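Local coordinates for protein COMB10 (Helicobacter pylori, PDB 2BHV) that probably serves as a core subunit of the Com type IV secretion system, here its periplasmic domain, as a member of the TrbI/VirB10 family, at residues 157-162 against 218-223; 51-56 against 65-70; 117-122 against 237-242; 86-91 against 108-113. All coordinates share one frame; numbering follows the deposited sequence.

Interaction 1: residues 157-162 against 218-223; sequences NGLLIG and EGSRVF
Asn-157 lies over the ring of Phe-223 where two segments running roughly antiparallel meet in a classic beta bulge. Asn-157 and Gly-158 both face Arg-221. The bulge sits at the edge of the large mixed sheet within this chain, just past strand 152-156. Asn-157 CB is over one face of the Phe-223 ring, a CH-pi contact 4.0 Å from the centroid and displaced toward the rim. With CG opposite the backbone N (chi1 -167°), the amide follows CB across the ring. Its plane is turned 31° from that of the ring. OD1 of Asn-157 comes to 3.4 Å from CE2 of Phe-223. On its other flank the amide runs beside Arg-221, and ND2 of Asn-157 is 3.5 Å from CG of that residue. The arginine chain then bends at chi2 and leads its guanidinium away, to a salt bridge with Glu-69. Val-222 turns the other way, and its CG2 meets CD2 of Leu-159 at 3.7 Å. Leu-159 also packs on Ile-196 of the second subunit, and its backbone N bonds to Gln-187 of that subunit. Two backbone bonds hold the bulge. Asn-157 N donates to Arg-221 O, and Arg-221 N to Gly-158 O, both at 2.8 Å. Ser-220 OG also bonds to Arg-217 O. Across the contact the same hydroxyl oxygen accepts the N-H of Leu-160, at 2.9 Å and an angle of 154°.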
# COMPACT_ATOMS: atom_id res chain seq x y z
N ASN A 157 -21.50 0.23 13.60
CA ASN A 157 -21.82 0.62 14.95
C ASN A 157 -20.80 0.03 15.91
O ASN A 157 -21.09 -0.22 17.07
CB ASN A 157 -23.23 0.18 15.29
CG ASN A 157 -23.74 0.83 16.56
OD1 ASN A 157 -23.30 1.90 16.95
ND2 ASN A 157 -24.66 0.16 17.21
N GLY A 158 -19.57 -0.15 15.41
CA GLY A 158 -18.50 -0.78 16.15
C GLY A 158 -18.24 -2.17 15.61
O GLY A 158 -18.78 -3.16 16.12
N LEU A 159 -17.42 -2.24 14.56
CA LEU A 159 -17.02 -3.51 13.98
C LEU A 159 -15.80 -4.06 14.70
O LEU A 159 -14.86 -3.32 15.02
CB LEU A 159 -16.69 -3.36 12.49
CG LEU A 159 -17.77 -2.83 11.55
CD1 LEU A 159 -17.20 -2.54 10.17
CD2 LEU A 159 -18.93 -3.80 11.47
N LEU A 160 -15.82 -5.37 14.98
CA LEU A 160 -14.65 -6.07 15.46
C LEU A 160 -13.86 -6.61 14.28
O LEU A 160 -14.23 -7.63 13.69
CB LEU A 160 -15.05 -7.19 16.39
CG LEU A 160 -15.17 -6.83 17.87
CD1 LEU A 160 -16.45 -6.06 18.15
CD2 LEU A 160 -15.11 -8.11 18.70
N ILE A 161 -12.79 -5.90 13.93
CA ILE A 161 -12.07 -6.18 12.69
C ILE A 161 -10.70 -6.78 12.94
O ILE A 161 -9.84 -6.13 13.53
CB ILE A 161 -11.90 -4.92 11.82
CG1 ILE A 161 -13.26 -4.28 11.51
CG2 ILE A 161 -11.16 -5.27 10.53
CD1 ILE A 161 -13.20 -2.80 11.24
N GLY A 162 -10.50 -8.01 12.48
CA GLY A 162 -9.20 -8.65 12.48
C GLY A 162 -8.57 -8.60 11.10
O GLY A 162 -9.25 -8.86 10.10
N GLU A 218 -18.03 -12.06 14.39
CA GLU A 218 -19.36 -12.06 14.97
C GLU A 218 -19.36 -11.23 16.26
O GLU A 218 -18.36 -11.16 16.96
CB GLU A 218 -19.84 -13.51 15.22
CG GLU A 218 -19.15 -14.24 16.38
CD GLU A 218 -17.81 -14.86 16.02
OE1 GLU A 218 -17.14 -14.43 15.06
OE2 GLU A 218 -17.41 -15.80 16.74
N GLY A 219 -20.48 -10.59 16.57
CA GLY A 219 -20.55 -9.67 17.69
C GLY A 219 -20.32 -8.24 17.24
O GLY A 219 -20.54 -7.29 18.00
N SER A 220 -19.85 -8.08 16.00
CA SER A 220 -19.70 -6.77 15.42
C SER A 220 -21.04 -6.10 15.40
O SER A 220 -22.06 -6.74 15.14
CB SER A 220 -19.13 -6.88 14.02
OG SER A 220 -17.77 -7.24 14.05
N ARG A 221 -21.04 -4.80 15.66
CA ARG A 221 -22.25 -4.02 15.75
C ARG A 221 -22.41 -3.16 14.51
O ARG A 221 -21.46 -2.53 14.04
CB ARG A 221 -22.17 -3.14 16.98
CG ARG A 221 -23.44 -3.08 17.81
CD ARG A 221 -23.44 -4.18 18.81
NE ARG A 221 -24.42 -3.98 19.87
CZ ARG A 221 -24.13 -3.99 21.18
NH1 ARG A 221 -22.88 -4.17 21.60
NH2 ARG A 221 -25.10 -3.81 22.06
N VAL A 222 -23.63 -3.09 14.00
CA VAL A 222 -23.88 -2.56 12.68
C VAL A 222 -25.19 -1.74 12.61
O VAL A 222 -26.11 -1.99 13.38
CB VAL A 222 -23.88 -3.75 11.68
CG1 VAL A 222 -25.14 -3.81 10.85
CG2 VAL A 222 -22.61 -3.75 10.85
N PHE A 223 -25.26 -0.75 11.73
CA PHE A 223 -26.54 -0.15 11.36
C PHE A 223 -26.92 -0.63 9.97
O PHE A 223 -26.14 -0.48 9.03
CB PHE A 223 -26.48 1.38 11.34
CG PHE A 223 -26.32 2.00 12.68
CD1 PHE A 223 -27.34 1.92 13.61
CD2 PHE A 223 -25.16 2.65 13.01
CE1 PHE A 223 -27.19 2.48 14.86
CE2 PHE A 223 -25.01 3.22 14.27
CZ PHE A 223 -26.02 3.13 15.19

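Interaction 2: residues 51-56 against 65-70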
# COMPACT_ATOMS: atom_id res chain seq x y z
N PHE A 51 -26.50 -6.62 15.48
CA PHE A 51 -25.21 -7.23 15.69
C PHE A 51 -25.10 -8.51 14.88
O PHE A 51 -26.11 -9.19 14.66
CB PHE A 51 -24.93 -7.48 17.18
CG PHE A 51 -25.86 -8.48 17.84
CD1 PHE A 51 -25.56 -9.84 17.86
CD2 PHE A 51 -27.02 -8.05 18.49
CE1 PHE A 51 -26.40 -10.75 18.48
CE2 PHE A 51 -27.87 -8.95 19.10
CZ PHE A 51 -27.56 -10.31 19.10
N LEU A 52 -23.88 -8.84 14.44
CA LEU A 52 -23.66 -10.01 13.61
C LEU A 52 -23.54 -11.27 14.43
O LEU A 52 -22.76 -11.31 15.39
CB LEU A 52 -22.38 -9.85 12.80
CG LEU A 52 -22.27 -8.71 11.80
CD1 LEU A 52 -20.93 -8.81 11.09
CD2 LEU A 52 -23.42 -8.74 10.78
N ILE A 53 -24.32 -12.28 14.06
CA ILE A 53 -24.26 -13.61 14.68
C ILE A 53 -23.19 -14.43 13.98
O ILE A 53 -22.55 -15.27 14.59
CB ILE A 53 -25.63 -14.32 14.62
CG1 ILE A 53 -26.64 -13.57 15.49
CG2 ILE A 53 -25.52 -15.76 15.08
CD1 ILE A 53 -28.09 -13.83 15.10
N THR A 54 -23.01 -14.16 12.70
CA THR A 54 -22.08 -14.89 11.84
C THR A 54 -20.96 -13.96 11.41
O THR A 54 -21.22 -12.80 11.15
CB THR A 54 -22.84 -15.38 10.60
OG1 THR A 54 -23.63 -16.52 10.95
CG2 THR A 54 -21.90 -15.74 9.43
N PRO A 55 -19.71 -14.46 11.35
CA PRO A 55 -18.62 -13.60 10.88
C PRO A 55 -18.64 -13.39 9.36
O PRO A 55 -19.27 -14.15 8.64
CB PRO A 55 -17.36 -14.36 11.30
CG PRO A 55 -17.77 -15.76 11.33
CD PRO A 55 -19.22 -15.79 11.73
N ILE A 56 -17.94 -12.36 8.91
CA ILE A 56 -17.71 -12.09 7.49
C ILE A 56 -16.21 -12.16 7.21
O ILE A 56 -15.47 -11.22 7.56
CB ILE A 56 -18.19 -10.68 7.11
CG1 ILE A 56 -19.70 -10.54 7.33
CG2 ILE A 56 -17.83 -10.36 5.66
CD1 ILE A 56 -20.23 -9.14 7.03
N ILE A 65 -25.71 -13.59 9.16
CA ILE A 65 -26.93 -13.41 9.92
C ILE A 65 -26.72 -12.34 10.98
O ILE A 65 -25.78 -12.41 11.77
CB ILE A 65 -27.38 -14.72 10.58
CG1 ILE A 65 -27.51 -15.83 9.55
CG2 ILE A 65 -28.70 -14.53 11.33
CD1 ILE A 65 -27.53 -17.22 10.15
N ALA A 66 -27.58 -11.33 10.99
CA ALA A 66 -27.57 -10.31 12.03
C ALA A 66 -28.86 -10.36 12.85
O ALA A 66 -29.88 -10.92 12.42
CB ALA A 66 -27.38 -8.96 11.42
N GLN A 67 -28.82 -9.76 14.03
CA GLN A 67 -29.99 -9.68 14.87
C GLN A 67 -30.33 -8.25 15.25
O GLN A 67 -29.50 -7.53 15.76
CB GLN A 67 -29.78 -10.51 16.11
CG GLN A 67 -31.06 -10.75 16.83
CD GLN A 67 -30.88 -11.51 18.08
OE1 GLN A 67 -31.06 -10.97 19.16
NE2 GLN A 67 -30.52 -12.78 17.96
N VAL A 68 -31.58 -7.86 15.02
CA VAL A 68 -32.02 -6.48 15.25
C VAL A 68 -32.08 -6.19 16.74
O VAL A 68 -32.58 -7.00 17.51
CB VAL A 68 -33.37 -6.21 14.57
CG1 VAL A 68 -33.76 -4.76 14.74
CG2 VAL A 68 -33.31 -6.54 13.10
N GLU A 69 -31.58 -5.03 17.14
CA GLU A 69 -31.39 -4.74 18.56
C GLU A 69 -32.54 -4.05 19.27
O GLU A 69 -32.56 -3.99 20.50
CB GLU A 69 -30.09 -3.96 18.78
CG GLU A 69 -28.87 -4.79 18.51
CD GLU A 69 -27.61 -4.07 18.87
OE1 GLU A 69 -27.40 -3.78 20.05
OE2 GLU A 69 -26.81 -3.81 17.96
N SER A 70 -33.50 -3.53 18.52
CA SER A 70 -34.66 -2.83 19.09
C SER A 70 -35.78 -2.71 18.08
O SER A 70 -35.55 -2.80 16.88
CB SER A 70 -34.25 -1.43 19.56
OG SER A 70 -33.57 -0.73 18.53
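Phe-51 and Gln-67 face each other as an antiparallel hydrogen-bonded pair. Their side chains run next to each other on the same side of the sheet. Gln-67 is the chain to follow. Its CB lies over one face of the Phe-51 ring, 4.0 Å from the centroid, as a CH-pi contact offset toward the rim. The same CB also meets Ile-53 CD1 at 3.9 Å. CG leaves opposite the backbone N (chi1 -165°), and the chain stays extended, which keeps its end by the rim of the ring at CZ. CG is nearest to CZ of Phe-51, and CD comes closer to that same atom. At the tip, OE1 of Gln-67 is 3.6 Å from CZ of Phe-51, while NE2 lies about equally near Ile-53 CD1 and Phe-51 CZ. The amide is steeply inclined to the ring, 57° between planes, so the two are not stacked. Glu-69 CG comes to the edge of the Phe-51 ring, in its plane, 3.7 Å from CD2. The carboxylate of Glu-69 goes on to a salt bridge with Arg-221.

On the other side, Leu-52 CD2 touches Ala-66 CB, and Ala-66 packs on Trp-107. Two backbone bonds join Phe-51 and Gln-67. Ile-65 O takes a bond of 2.7 Å from Ile-53 N and a weak one from Thr-54 N. The pairing frays here, where strand 48-52 ends and the chain turns off through Thr-54 and Pro-55. This is the antiparallel pairing of strands 48-52 and 62-68, neighbours in the large mixed sheet of this periplasmic domain.

Interaction 3: residues 117-122 against 237-242; sequences NIMLTN and ENEVIA
Ile-118 and Val-240 stand next to each other on one side of a parallel strand pair, with Ile-118 CG2 4.1 Å from Val-240 CG1. Ala-242 CB comes near the same CG2 and also near Leu-120 CD2. On the reverse side, Met-119 and Glu-239 converge. The methionine chain folds back at chi2 (54°) and chi3, bringing its methyl CE alongside CG of Glu-239, 3.7 Å away, and beside the carboxylate. Asn-117 belongs to this side too.

The backbone holds these groups in step. Asn-117 N donates to Asn-238 O at 2.8 Å, and Val-240 N donates to Asn-117 O at 2.7 Å. Val-240 O receives the N-H of Met-119, again at 2.7 Å. Ala-242 N to Met-119 O, 3.2 Å, is the last rung.

Further out, Asn-238 ND2 bonds to Gly-115 O, which probably helps to hold the turn before strand 239-245. Val-240 packs on Pro-233 and Pro-235, and Ile-118 on Phe-232. Strand 103-111 lies against the other edge of strand 117-119. The chemistry is therefore divided: an apolar side with Ile-118 and Val-240 buried, and a mixed side, where Asn-117 and exposed Glu-239 stand with Met-119 and Ile-241.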
# COMPACT_ATOMS: atom_id res chain seq x y z
N ASN A 117 -41.93 -13.97 7.62
CA ASN A 117 -40.84 -13.67 6.71
C ASN A 117 -41.06 -12.39 5.91
O ASN A 117 -42.05 -12.26 5.20
CB ASN A 117 -40.61 -14.83 5.76
CG ASN A 117 -39.60 -15.82 6.30
OD1 ASN A 117 -38.48 -15.93 5.78
ND2 ASN A 117 -39.97 -16.52 7.37
N ILE A 118 -40.13 -11.46 6.04
CA ILE A 118 -40.15 -10.25 5.23
C ILE A 118 -39.11 -10.37 4.12
O ILE A 118 -37.91 -10.39 4.40
CB ILE A 118 -39.87 -9.02 6.09
CG1 ILE A 118 -40.77 -9.02 7.33
CG2 ILE A 118 -40.07 -7.76 5.27
CD1 ILE A 118 -40.40 -8.00 8.39
N MET A 119 -39.58 -10.46 2.87
CA MET A 119 -38.68 -10.47 1.71
C MET A 119 -38.17 -9.09 1.34
O MET A 119 -38.93 -8.12 1.30
CB MET A 119 -39.35 -11.08 0.49
CG MET A 119 -38.76 -12.41 0.09
SD MET A 119 -38.74 -13.54 1.49
CE MET A 119 -40.51 -13.83 1.75
N LEU A 120 -36.87 -9.01 1.07
CA LEU A 120 -36.24 -7.80 0.58
C LEU A 120 -35.70 -8.04 -0.83
O LEU A 120 -35.86 -7.20 -1.72
CB LEU A 120 -35.13 -7.34 1.53
CG LEU A 120 -35.56 -7.16 3.00
CD1 LEU A 120 -34.38 -7.29 3.94
CD2 LEU A 120 -36.29 -5.84 3.24
N THR A 121 -35.05 -9.19 -1.02
CA THR A 121 -34.57 -9.63 -2.33
C THR A 121 -34.58 -11.16 -2.38
O THR A 121 -34.01 -11.82 -1.50
CB THR A 121 -33.14 -9.09 -2.63
OG1 THR A 121 -33.09 -7.66 -2.43
CG2 THR A 121 -32.73 -9.41 -4.06
N ASN A 122 -35.21 -11.72 -3.41
CA ASN A 122 -35.40 -13.18 -3.57
C ASN A 122 -34.15 -14.02 -3.92
O ASN A 122 -33.01 -13.62 -3.67
CB ASN A 122 -36.47 -13.46 -4.64
CG ASN A 122 -37.90 -13.44 -4.09
OD1 ASN A 122 -38.17 -12.93 -2.99
ND2 ASN A 122 -38.85 -14.00 -4.87
N GLU A 237 -50.29 -15.11 5.49
CA GLU A 237 -49.70 -16.45 5.71
C GLU A 237 -48.20 -16.35 5.99
O GLU A 237 -47.37 -16.96 5.28
CB GLU A 237 -49.98 -17.38 4.52
CG GLU A 237 -51.44 -17.74 4.34
CD GLU A 237 -51.79 -18.06 2.89
OE1 GLU A 237 -50.85 -18.26 2.07
OE2 GLU A 237 -53.00 -18.09 2.57
N ASN A 238 -47.86 -15.57 7.01
CA ASN A 238 -46.47 -15.40 7.46
C ASN A 238 -45.49 -14.81 6.44
O ASN A 238 -44.27 -15.00 6.56
CB ASN A 238 -45.92 -16.72 8.02
CG ASN A 238 -46.48 -17.04 9.39
OD1 ASN A 238 -47.70 -17.19 9.56
ND2 ASN A 238 -45.59 -17.15 10.38
N GLU A 239 -46.01 -14.08 5.46
CA GLU A 239 -45.15 -13.56 4.41
C GLU A 239 -45.41 -12.08 4.10
O GLU A 239 -46.55 -11.65 3.96
CB GLU A 239 -45.31 -14.41 3.15
CG GLU A 239 -44.11 -14.37 2.23
CD GLU A 239 -43.83 -15.71 1.59
OE1 GLU A 239 -44.80 -16.46 1.33
OE2 GLU A 239 -42.64 -16.00 1.36
N VAL A 240 -44.33 -11.30 4.03
CA VAL A 240 -44.41 -9.90 3.63
C VAL A 240 -43.43 -9.69 2.49
O VAL A 240 -42.23 -9.91 2.65
CB VAL A 240 -44.05 -8.93 4.78
CG1 VAL A 240 -44.07 -7.48 4.30
CG2 VAL A 240 -45.00 -9.10 5.95
N ILE A 241 -43.95 -9.28 1.34
CA ILE A 241 -43.10 -8.89 0.24
C ILE A 241 -42.96 -7.37 0.27
O ILE A 241 -43.89 -6.65 -0.09
CB ILE A 241 -43.63 -9.41 -1.12
CG1 ILE A 241 -43.70 -10.93 -1.10
CG2 ILE A 241 -42.71 -8.97 -2.25
CD1 ILE A 241 -44.51 -11.53 -2.25
N ALA A 242 -41.80 -6.90 0.72
CA ALA A 242 -41.56 -5.48 0.91
C ALA A 242 -41.57 -4.72 -0.41
O ALA A 242 -41.19 -5.28 -1.43
CB ALA A 242 -40.25 -5.26 1.63

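Interaction 4: residues 86-91 against 108-113; sequences SKVIGY and SRIITP
Ile-89 packs against both Arg-109 and Ile-111 on one side of an antiparallel strand pair. Its CD1 lies over the centre of the Arg-109 guanidinium, 3.9 Å above the plane, and reaches CD1 of Ile-111 at 3.6 Å. Arg-109 starts with CG between its backbone N and carbonyl carbon (chi1 73°). From there it extends fully to NE, which turns a face of the flat group to Ile-89 CD1. Tyr-91 OH comes to the edge of that guanidinium, near its plane, 3.9 Å from NH1.

The reverse side is buried. Val-88 CG1 meets Ile-110 CG1 at 4.0 Å, and Ile-110 CG2 packs on Ser-86 CB. Ile-110 also leans on Ile-118. In contrast to the close cluster round Ile-89, the looser margin is at Lys-87, whose bent chain leads away from strand 103-111, and at exposed Pro-113, whose CD lies near Ser-86 OG. That hydroxyl bonds to Pro-83 O.

Ile-89 N donates to Arg-109 O at 2.7 Å, almost straight at 175°. Ile-89 O accepts from both Arg-109 N, at 3.3 Å, and Ser-108 N, at 2.9 Å. Ser-108 and Arg-109 thus face one residue, a classic beta bulge within the beta hairpin of strands 87-94 and 103-111.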
# COMPACT_ATOMS: atom_id res chain seq x y z
N SER A 86 -35.47 -9.77 15.71
CA SER A 86 -35.56 -10.35 14.36
C SER A 86 -34.18 -10.71 13.80
O SER A 86 -33.18 -10.02 14.05
CB SER A 86 -36.26 -9.43 13.38
OG SER A 86 -37.36 -8.77 13.97
N LYS A 87 -34.13 -11.81 13.07
CA LYS A 87 -32.93 -12.17 12.36
C LYS A 87 -32.97 -11.50 10.99
O LYS A 87 -34.02 -11.46 10.35
CB LYS A 87 -32.83 -13.69 12.23
CG LYS A 87 -32.10 -14.39 13.37
CD LYS A 87 -32.39 -13.80 14.78
CE LYS A 87 -32.69 -14.90 15.82
NZ LYS A 87 -31.76 -16.07 15.79
N VAL A 88 -31.83 -10.95 10.55
CA VAL A 88 -31.69 -10.47 9.17
C VAL A 88 -30.72 -11.36 8.44
O VAL A 88 -29.59 -11.56 8.90
CB VAL A 88 -31.18 -9.01 9.09
CG1 VAL A 88 -31.49 -8.42 7.72
CG2 VAL A 88 -31.79 -8.14 10.17
N ILE A 89 -31.15 -11.91 7.32
CA ILE A 89 -30.29 -12.81 6.56
C ILE A 89 -29.76 -12.09 5.33
O ILE A 89 -30.53 -11.53 4.54
CB ILE A 89 -31.03 -14.10 6.17
CG1 ILE A 89 -31.51 -14.82 7.42
CG2 ILE A 89 -30.14 -15.00 5.35
CD1 ILE A 89 -32.62 -15.81 7.17
N GLY A 90 -28.43 -12.09 5.20
CA GLY A 90 -27.76 -11.47 4.07
C GLY A 90 -26.74 -12.37 3.39
O GLY A 90 -26.35 -13.41 3.93
N TYR A 91 -26.31 -11.96 2.19
CA TYR A 91 -25.27 -12.66 1.46
C TYR A 91 -24.23 -11.66 1.09
O TYR A 91 -24.55 -10.56 0.69
CB TYR A 91 -25.86 -13.33 0.22
CG TYR A 91 -26.93 -14.32 0.57
CD1 TYR A 91 -26.61 -15.63 0.92
CD2 TYR A 91 -28.27 -13.95 0.59
CE1 TYR A 91 -27.61 -16.55 1.28
CE2 TYR A 91 -29.27 -14.86 0.94
CZ TYR A 91 -28.93 -16.15 1.28
OH TYR A 91 -29.92 -17.03 1.62
N SER A 108 -31.30 -9.90 2.29
CA SER A 108 -32.35 -10.49 1.46
C SER A 108 -33.66 -10.70 2.20
O SER A 108 -34.71 -10.44 1.65
CB SER A 108 -31.88 -11.78 0.80
OG SER A 108 -31.85 -12.84 1.72
N ARG A 109 -33.61 -11.20 3.43
CA ARG A 109 -34.84 -11.31 4.22
C ARG A 109 -34.69 -11.15 5.72
O ARG A 109 -33.61 -11.37 6.27
CB ARG A 109 -35.64 -12.57 3.87
CG ARG A 109 -35.09 -13.90 4.37
CD ARG A 109 -35.92 -15.06 3.76
NE ARG A 109 -35.45 -16.38 4.20
CZ ARG A 109 -34.32 -16.98 3.79
NH1 ARG A 109 -33.50 -16.36 2.92
NH2 ARG A 109 -33.99 -18.19 4.26
N ILE A 110 -35.78 -10.72 6.35
CA ILE A 110 -35.87 -10.54 7.79
C ILE A 110 -36.88 -11.55 8.34
O ILE A 110 -37.99 -11.65 7.82
CB ILE A 110 -36.36 -9.13 8.15
CG1 ILE A 110 -35.43 -8.06 7.58
CG2 ILE A 110 -36.48 -8.97 9.66
CD1 ILE A 110 -36.08 -6.67 7.46
N ILE A 111 -36.49 -12.29 9.37
CA ILE A 111 -37.40 -13.22 10.04
C ILE A 111 -37.72 -12.72 11.44
O ILE A 111 -36.83 -12.64 12.30
CB ILE A 111 -36.83 -14.66 10.09
CG1 ILE A 111 -36.51 -15.15 8.67
CG2 ILE A 111 -37.81 -15.59 10.80
CD1 ILE A 111 -35.81 -16.50 8.61
N THR A 112 -38.99 -12.37 11.68
CA THR A 112 -39.39 -11.87 12.99
C THR A 112 -39.40 -13.01 14.01
O THR A 112 -39.47 -14.19 13.64
CB THR A 112 -40.77 -11.13 12.99
OG1 THR A 112 -41.85 -12.08 12.85
CG2 THR A 112 -40.83 -10.04 11.92
N PRO A 113 -39.33 -12.67 15.31
CA PRO A 113 -39.31 -13.70 16.33
C PRO A 113 -40.56 -14.61 16.29
O PRO A 113 -40.50 -15.79 16.69
CB PRO A 113 -39.28 -12.89 17.63
CG PRO A 113 -38.71 -11.57 17.24
CD PRO A 113 -39.26 -11.32 15.89

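In the fold
From the N terminus, interaction 2 closes first, joining strands 48-52 and 62-68 over a short connection. Interaction 4 follows in series and closes the hairpin of strands 87-94 and 103-111. The two touch through probable backbone hydrogen bonds between 65-70 and 86-91. Strand 117-119 then lies against 103-111 and opens the long loop that interaction 3 closes near the C terminus. Interaction 1 falls within that loop, and its own span holds most of the helical residues there. Its 218-223 segment bonds to Leu-52, so it adjoins interaction 2. No two contacts cross. Together they tie much of one mixed sheet, and 157-162 leads on to the small sheet of 56-57, 215-216 and 161-162.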